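Local coordinates for BH2602 protein (Bacillus halodurans, PDB 3NWZ) that binds coenzyme A and, as a member of the hotdog-fold thioesterase superfamily, probably hydrolyses acyl-CoA thioesters, at residues A[144-147]-A[153-156]; A[73-76]-A[80-83]; A[56-61]-A[98-103]. One frame throughout, in Å; residues are numbered along the deposited sequence.

Contact 1: residues A[144-147]-A[153-156]; sequences GKVY and TVAM
Val146 faces both Val154 and Ala155 across a classic beta bulge, in the hairpin that joins strands 139-147 and 153-163 of the antiparallel hotdog sheet. Val146 N donates to Ala155 O at 2.8 Å, with 165° at the hydrogen. In return Val146 O receives Val154 N at 2.8 Å, more bent at 133°, and a weak bond from Ala155 N, so that one carbonyl serves two successive amides.

The buried side is the face formed by Val146 and Ala155, which is covered by helix 83-100 and packs on Thr86, while Val146 also reaches Leu90. A chi1 of -179° puts CG1 of Val146 anti to the backbone N, next to CB of Val154 at 4.0 Å.

The other face, carrying Lys145, Tyr147, Thr153 and Met156, is more open to solvent, and apart from Met156 its side chains are partly exposed. Lys145 runs extended as far as CE and then bends, with CG 3.6 Å from Met156 CG (a selenomethionine in this model). Its ammonium group forms a salt bridge with Glu143 of the second subunit, which also packs on Met156, so this side of the hairpin joins the subunit interface. Farther along, Tyr147 and Thr153 lie side by side and point the same way, and Thr153 OG1 sits at the edge of the tyrosine ring, near its plane, 3.1 Å from CE2.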
loop_
_atom_site.group_PDB
_atom_site.type_symbol
_atom_site.label_atom_id
_atom_site.label_comp_id
_atom_site.label_asym_id
_atom_site.label_seq_id
_atom_site.Cartn_x
_atom_site.Cartn_y
_atom_site.Cartn_z
ATOM N N GLY A 144 6.671 -7.044 -6.915
ATOM C CA GLY A 144 8.037 -7.495 -6.694
ATOM C C GLY A 144 8.383 -7.990 -5.295
ATOM O O GLY A 144 7.613 -7.843 -4.359
ATOM N N LYS A 145 9.559 -8.585 -5.163
ATOM C CA LYS A 145 10.040 -9.102 -3.895
ATOM C C LYS A 145 11.524 -8.823 -3.758
ATOM O O LYS A 145 12.254 -8.715 -4.754
ATOM C CB LYS A 145 9.807 -10.610 -3.794
ATOM C CG LYS A 145 8.405 -10.979 -3.371
ATOM C CD LYS A 145 8.244 -12.489 -3.249
ATOM C CE LYS A 145 6.846 -12.850 -2.774
ATOM N NZ LYS A 145 5.811 -12.354 -3.729
ATOM N N VAL A 146 11.958 -8.686 -2.512
ATOM C CA VAL A 146 13.354 -8.442 -2.211
ATOM C C VAL A 146 13.843 -9.655 -1.407
ATOM O O VAL A 146 13.189 -10.078 -0.459
ATOM C CB VAL A 146 13.529 -7.134 -1.380
ATOM C CG1 VAL A 146 14.988 -6.894 -1.097
ATOM C CG2 VAL A 146 12.949 -5.953 -2.133
ATOM N N TYR A 147 14.995 -10.199 -1.800
ATOM C CA TYR A 147 15.586 -11.374 -1.147
ATOM C C TYR A 147 17.005 -11.163 -0.620
ATOM O O TYR A 147 17.777 -10.360 -1.159
ATOM C CB TYR A 147 15.620 -12.554 -2.135
ATOM C CG TYR A 147 14.274 -12.927 -2.718
ATOM C CD1 TYR A 147 14.009 -12.766 -4.071
ATOM C CD2 TYR A 147 13.277 -13.453 -1.914
ATOM C CE1 TYR A 147 12.776 -13.127 -4.608
ATOM C CE2 TYR A 147 12.049 -13.812 -2.438
ATOM C CZ TYR A 147 11.801 -13.650 -3.781
ATOM O OH TYR A 147 10.574 -14.022 -4.288
ATOM N N THR A 153 12.990 -13.823 2.180
ATOM C CA THR A 153 12.270 -12.649 1.688
ATOM C C THR A 153 12.349 -11.457 2.651
ATOM O O THR A 153 11.713 -11.452 3.707
ATOM C CB THR A 153 10.765 -12.969 1.415
ATOM O OG1 THR A 153 10.647 -13.926 0.346
ATOM C CG2 THR A 153 10.011 -11.691 1.030
ATOM N N VAL A 154 13.138 -10.452 2.275
ATOM C CA VAL A 154 13.300 -9.244 3.069
ATOM C C VAL A 154 12.022 -8.423 3.011
ATOM O O VAL A 154 11.563 -7.891 4.025
ATOM C CB VAL A 154 14.465 -8.382 2.531
ATOM C CG1 VAL A 154 14.545 -7.047 3.289
ATOM C CG2 VAL A 154 15.761 -9.154 2.644
ATOM N N ALA A 155 11.439 -8.321 1.824
ATOM C CA ALA A 155 10.207 -7.564 1.685
ATOM C C ALA A 155 9.435 -7.908 0.435
ATOM O O ALA A 155 9.974 -8.432 -0.535
ATOM C CB ALA A 155 10.503 -6.081 1.703
HETATM N N MSE A 156 8.151 -7.581 0.465
HETATM C CA MSE A 156 7.255 -7.835 -0.656
HETATM C C MSE A 156 6.440 -6.541 -0.850
HETATM O O MSE A 156 6.182 -5.832 0.128
HETATM C CB MSE A 156 6.370 -9.020 -0.277
HETATM C CG MSE A 156 5.668 -9.704 -1.407
HETATM SE SE MSE A 156 3.883 -9.061 -1.629
HETATM C CE MSE A 156 3.993 -8.724 -3.547
#

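Contact 2: residues A[73-76]-A[80-83]; sequences LVNN and MVHG
Met80, a selenomethionine in this model, meets Asn76 through its backbone at both ends. Its N gives a hydrogen bond to Asn76 OD1 at 3.1 Å, approaching from above the plane of the amide, and its O accepts Asn76 N at 2.6 Å. The amide can reach back because CG of Asn76 lies between the backbone N and the carbonyl carbon (chi1 68°); OD1 also takes a weak bond from Leu78 N, in the manner of an Asx turn. With an alanine here, Met80 N and Leu78 N would both be left without this acceptor, and the turn between them would probably be freer to move.

Val81 follows, bridged to Asn75 through the backbone. Its side chain runs alongside that of Val74, CG1 to CG1 at 3.7 Å. Next, His82 N donates to Val74 O at 2.8 Å, almost straight at 172° and in the carbonyl plane. Its imidazole ND1 caps Gly84 N, making His82 the N-cap of the helix that begins at Gly83, and its side chain packs on Thr88 of the third subunit.

The looped-back segment thus leads from strand 64-69 into helix 83-100, with Val74 packed on Ile85, Val81 on Thr86, and Gly83 O hydrogen-bonded to Tyr117 OH of strand 108-117.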
loop_
_atom_site.group_PDB
_atom_site.type_symbol
_atom_site.label_atom_id
_atom_site.label_comp_id
_atom_site.label_asym_id
_atom_site.label_seq_id
_atom_site.Cartn_x
_atom_site.Cartn_y
_atom_site.Cartn_z
ATOM N N LEU A 73 27.362 1.609 4.172
ATOM C CA LEU A 73 26.729 2.750 3.531
ATOM C C LEU A 73 25.219 2.605 3.410
ATOM O O LEU A 73 24.501 3.600 3.393
ATOM C CB LEU A 73 27.347 2.978 2.150
ATOM C CG LEU A 73 26.768 4.095 1.277
ATOM C CD1 LEU A 73 26.725 5.393 2.052
ATOM C CD2 LEU A 73 27.619 4.255 0.036
ATOM N N VAL A 74 24.739 1.365 3.357
ATOM C CA VAL A 74 23.307 1.102 3.193
ATOM C C VAL A 74 22.568 0.677 4.464
ATOM O O VAL A 74 21.335 0.638 4.492
ATOM C CB VAL A 74 23.095 0.025 2.104
ATOM C CG1 VAL A 74 21.628 -0.255 1.918
ATOM C CG2 VAL A 74 23.714 0.492 0.796
ATOM N N ASN A 75 23.313 0.370 5.518
ATOM C CA ASN A 75 22.707 -0.059 6.772
ATOM C C ASN A 75 22.109 1.079 7.595
ATOM O O ASN A 75 22.355 2.259 7.344
ATOM C CB ASN A 75 23.740 -0.805 7.610
ATOM C CG ASN A 75 24.290 -2.035 6.897
ATOM O OD1 ASN A 75 25.418 -2.458 7.146
ATOM N ND2 ASN A 75 23.481 -2.621 6.013
ATOM N N ASN A 76 21.297 0.707 8.575
ATOM C CA ASN A 76 20.671 1.669 9.461
ATOM C C ASN A 76 21.398 1.533 10.799
ATOM O O ASN A 76 22.295 0.694 10.932
ATOM C CB ASN A 76 19.177 1.360 9.604
ATOM C CG ASN A 76 18.904 0.060 10.342
ATOM O OD1 ASN A 76 19.811 -0.707 10.664
ATOM N ND2 ASN A 76 17.637 -0.190 10.608
HETATM N N MSE A 80 21.415 -3.124 9.694
HETATM C CA MSE A 80 20.324 -3.771 8.974
HETATM C C MSE A 80 20.137 -2.853 7.770
HETATM O O MSE A 80 20.303 -1.636 7.903
HETATM C CB MSE A 80 19.067 -3.761 9.855
HETATM C CG MSE A 80 17.993 -4.782 9.507
HETATM SE SE MSE A 80 16.510 -4.752 10.775
HETATM C CE MSE A 80 17.244 -5.878 12.160
ATOM N N VAL A 81 19.825 -3.411 6.603
ATOM C CA VAL A 81 19.626 -2.585 5.409
ATOM C C VAL A 81 18.515 -1.564 5.646
ATOM O O VAL A 81 17.408 -1.918 6.048
ATOM C CB VAL A 81 19.253 -3.436 4.180
ATOM C CG1 VAL A 81 18.876 -2.531 3.006
ATOM C CG2 VAL A 81 20.416 -4.321 3.803
ATOM N N HIS A 82 18.810 -0.294 5.389
ATOM C CA HIS A 82 17.816 0.742 5.605
ATOM C C HIS A 82 16.523 0.443 4.853
ATOM O O HIS A 82 16.548 0.164 3.656
ATOM C CB HIS A 82 18.367 2.099 5.171
ATOM C CG HIS A 82 17.663 3.250 5.813
ATOM N ND1 HIS A 82 16.309 3.467 5.665
ATOM C CD2 HIS A 82 18.107 4.203 6.667
ATOM C CE1 HIS A 82 15.948 4.501 6.402
ATOM N NE2 HIS A 82 17.021 4.966 7.020
ATOM N N GLY A 83 15.398 0.509 5.559
ATOM C CA GLY A 83 14.104 0.244 4.947
ATOM C C GLY A 83 13.891 1.075 3.702
ATOM O O GLY A 83 13.143 0.698 2.797
#

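Contact 3: residues A[56-61]-A[98-103]; sequences SQERED and VNRQLP
Glu58 and Arg100 make the one direct meeting here, a surface salt bridge between the end of edge strand 55-58 and the C-terminal end of helix 83-100, the long helix of the hotdog fold. Leading into it, Ser56 packs on Phe64 and makes a weak hydrogen bond to Gln96 of the same helix, while Gln57 pairs through its backbone with Glu65 on strand 64-69.

Glu58 then sends its side chain across. CG is anti to the backbone N (chi1 -178°) and the chain continues extended, which carries the carboxylate over to the helix. Arg100, bent at chi2 and chi3, crosses it at about a right angle. OE1 comes over one face of the guanidinium, modelled 2.4 Å from NH1, a separation whose exact value is doubtful at this resolution. The two planes stand 78° apart. The Arg100 side chain also packs on Phe64 of strand 64-69.

Past the strand, Arg59 turns to its own segment: its NH2 forms a salt bridge with Asp61 OD2 at 2.8 Å, and NE adds a weak bond to OD1.

Because the carboxylate sits over the guanidinium face, the Glu58–Arg100 pairing is better read as charge attraction than as a directed two-pronged bond. Both residues are solvent-exposed and touch a crystal neighbour, so the lattice may influence the pose; the attraction is probably screened by water.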
loop_
_atom_site.group_PDB
_atom_site.type_symbol
_atom_site.label_atom_id
_atom_site.label_comp_id
_atom_site.label_asym_id
_atom_site.label_seq_id
_atom_site.Cartn_x
_atom_site.Cartn_y
_atom_site.Cartn_z
ATOM N N SER A 56 21.730 -4.537 -12.695
ATOM C CA SER A 56 20.415 -4.912 -13.170
ATOM C C SER A 56 20.341 -5.703 -14.457
ATOM O O SER A 56 21.133 -5.501 -15.388
ATOM C CB SER A 56 19.533 -3.660 -13.284
ATOM O OG SER A 56 20.197 -2.638 -13.996
ATOM N N GLN A 57 19.363 -6.611 -14.506
ATOM C CA GLN A 57 19.183 -7.460 -15.685
ATOM C C GLN A 57 17.913 -8.270 -15.719
ATOM O O GLN A 57 17.364 -8.659 -14.693
ATOM C CB GLN A 57 20.374 -8.412 -15.867
ATOM C CG GLN A 57 20.985 -8.891 -14.575
ATOM C CD GLN A 57 22.157 -9.828 -14.780
ATOM O OE1 GLN A 57 23.095 -9.535 -15.526
ATOM N NE2 GLN A 57 22.116 -10.960 -14.096
ATOM N N GLU A 58 17.465 -8.531 -16.937
ATOM C CA GLU A 58 16.260 -9.299 -17.174
ATOM C C GLU A 58 16.589 -10.773 -17.011
ATOM O O GLU A 58 17.705 -11.199 -17.306
ATOM C CB GLU A 58 15.767 -9.014 -18.586
ATOM C CG GLU A 58 14.498 -9.706 -18.971
ATOM C CD GLU A 58 13.894 -9.083 -20.207
ATOM O OE1 GLU A 58 13.506 -7.896 -20.131
ATOM O OE2 GLU A 58 13.813 -9.767 -21.252
ATOM N N ARG A 59 15.630 -11.545 -16.517
ATOM C CA ARG A 59 15.846 -12.967 -16.337
ATOM C C ARG A 59 15.361 -13.750 -17.565
ATOM O O ARG A 59 14.741 -13.185 -18.465
ATOM C CB ARG A 59 15.119 -13.459 -15.093
ATOM C CG ARG A 59 15.590 -12.813 -13.801
ATOM C CD ARG A 59 15.334 -13.722 -12.600
ATOM N NE ARG A 59 13.937 -14.129 -12.497
ATOM C CZ ARG A 59 13.442 -14.836 -11.488
ATOM N NH1 ARG A 59 14.239 -15.219 -10.499
ATOM N NH2 ARG A 59 12.153 -15.147 -11.462
ATOM N N GLU A 60 15.676 -15.043 -17.608
ATOM C CA GLU A 60 15.243 -15.899 -18.702
ATOM C C GLU A 60 13.744 -15.692 -18.811
ATOM O O GLU A 60 13.213 -15.460 -19.896
ATOM C CB GLU A 60 15.548 -17.364 -18.379
ATOM C CG GLU A 60 14.902 -18.377 -19.317
ATOM C CD GLU A 60 15.390 -18.254 -20.746
ATOM O OE1 GLU A 60 16.604 -18.435 -20.976
ATOM O OE2 GLU A 60 14.559 -17.980 -21.638
ATOM N N ASP A 61 13.061 -15.776 -17.673
ATOM C CA ASP A 61 11.620 -15.559 -17.646
ATOM C C ASP A 61 11.391 -14.085 -17.970
ATOM O O ASP A 61 12.311 -13.399 -18.401
ATOM C CB ASP A 61 11.049 -15.908 -16.262
ATOM C CG ASP A 61 11.835 -15.273 -15.102
ATOM O OD1 ASP A 61 12.191 -14.075 -15.187
ATOM O OD2 ASP A 61 12.076 -15.973 -14.088
ATOM N N VAL A 98 8.924 -2.073 -15.946
ATOM C CA VAL A 98 7.957 -1.294 -16.725
ATOM C C VAL A 98 8.566 -0.703 -18.001
ATOM O O VAL A 98 8.043 -0.873 -19.109
ATOM C CB VAL A 98 7.385 -0.106 -15.913
ATOM C CG1 VAL A 98 6.302 0.607 -16.724
ATOM C CG2 VAL A 98 6.814 -0.587 -14.608
ATOM N N ASN A 99 9.683 -0.009 -17.846
ATOM C CA ASN A 99 10.305 0.642 -18.983
ATOM C C ASN A 99 10.836 -0.261 -20.090
ATOM O O ASN A 99 10.974 0.168 -21.234
ATOM C CB ASN A 99 11.371 1.604 -18.469
ATOM C CG ASN A 99 10.754 2.826 -17.816
ATOM O OD1 ASN A 99 10.068 3.601 -18.473
ATOM N ND2 ASN A 99 10.976 2.994 -16.516
ATOM N N ARG A 100 11.111 -1.516 -19.773
ATOM C CA ARG A 100 11.588 -2.423 -20.796
ATOM C C ARG A 100 10.434 -2.951 -21.656
ATOM O O ARG A 100 10.642 -3.391 -22.792
ATOM C CB ARG A 100 12.363 -3.566 -20.156
ATOM C CG ARG A 100 13.873 -3.329 -20.177
ATOM C CD ARG A 100 14.617 -4.533 -20.743
ATOM N NE ARG A 100 14.109 -4.977 -22.048
ATOM C CZ ARG A 100 13.007 -5.709 -22.234
ATOM N NH1 ARG A 100 12.272 -6.094 -21.196
ATOM N NH2 ARG A 100 12.640 -6.066 -23.462
ATOM N N GLN A 101 9.218 -2.869 -21.116
ATOM C CA GLN A 101 8.015 -3.328 -21.801
ATOM C C GLN A 101 7.267 -2.174 -22.457
ATOM O O GLN A 101 6.088 -2.312 -22.807
ATOM C CB GLN A 101 7.084 -4.019 -20.806
ATOM C CG GLN A 101 7.606 -5.356 -20.321
ATOM C CD GLN A 101 7.592 -6.384 -21.418
ATOM O OE1 GLN A 101 6.527 -6.814 -21.849
ATOM N NE2 GLN A 101 8.774 -6.774 -21.893
ATOM N N LEU A 102 7.948 -1.042 -22.624
ATOM C CA LEU A 102 7.325 0.133 -23.219
ATOM C C LEU A 102 8.008 0.605 -24.488
ATOM O O LEU A 102 9.239 0.553 -24.605
ATOM C CB LEU A 102 7.309 1.309 -22.230
ATOM C CG LEU A 102 6.473 1.304 -20.949
ATOM C CD1 LEU A 102 6.508 2.713 -20.330
ATOM C CD2 LEU A 102 5.052 0.921 -21.246
ATOM N N PRO A 103 7.211 1.082 -25.459
ATOM C CA PRO A 103 7.702 1.588 -26.741
ATOM C C PRO A 103 8.835 2.593 -26.530
ATOM O O PRO A 103 9.003 3.122 -25.427
ATOM C CB PRO A 103 6.463 2.240 -27.333
ATOM C CG PRO A 103 5.391 1.284 -26.905
ATOM C CD PRO A 103 5.737 1.027 -25.453
#

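Overall arrangement
Contact 1 is the buried one, a backbone-paired hairpin inside the sheet, whereas contact 2 is partly buried in a loop and contact 3 lies at the surface. Helix 83-100 is common to all three: contact 1 packs against it, contact 2 leads into its start, and contact 3 meets its end. Contacts 1 and 3 also reach the same sheet, with centres about 18 Å apart. Contacts 2 and 3 lie on opposite sides of the chain's centre. The chemistry follows the position: strand amides and apolar side chains in contact 1, with a lysine on its other face paired to the second subunit, backbone bonds aided by an asparagine amide in contact 2, and opposite charges in contact 3.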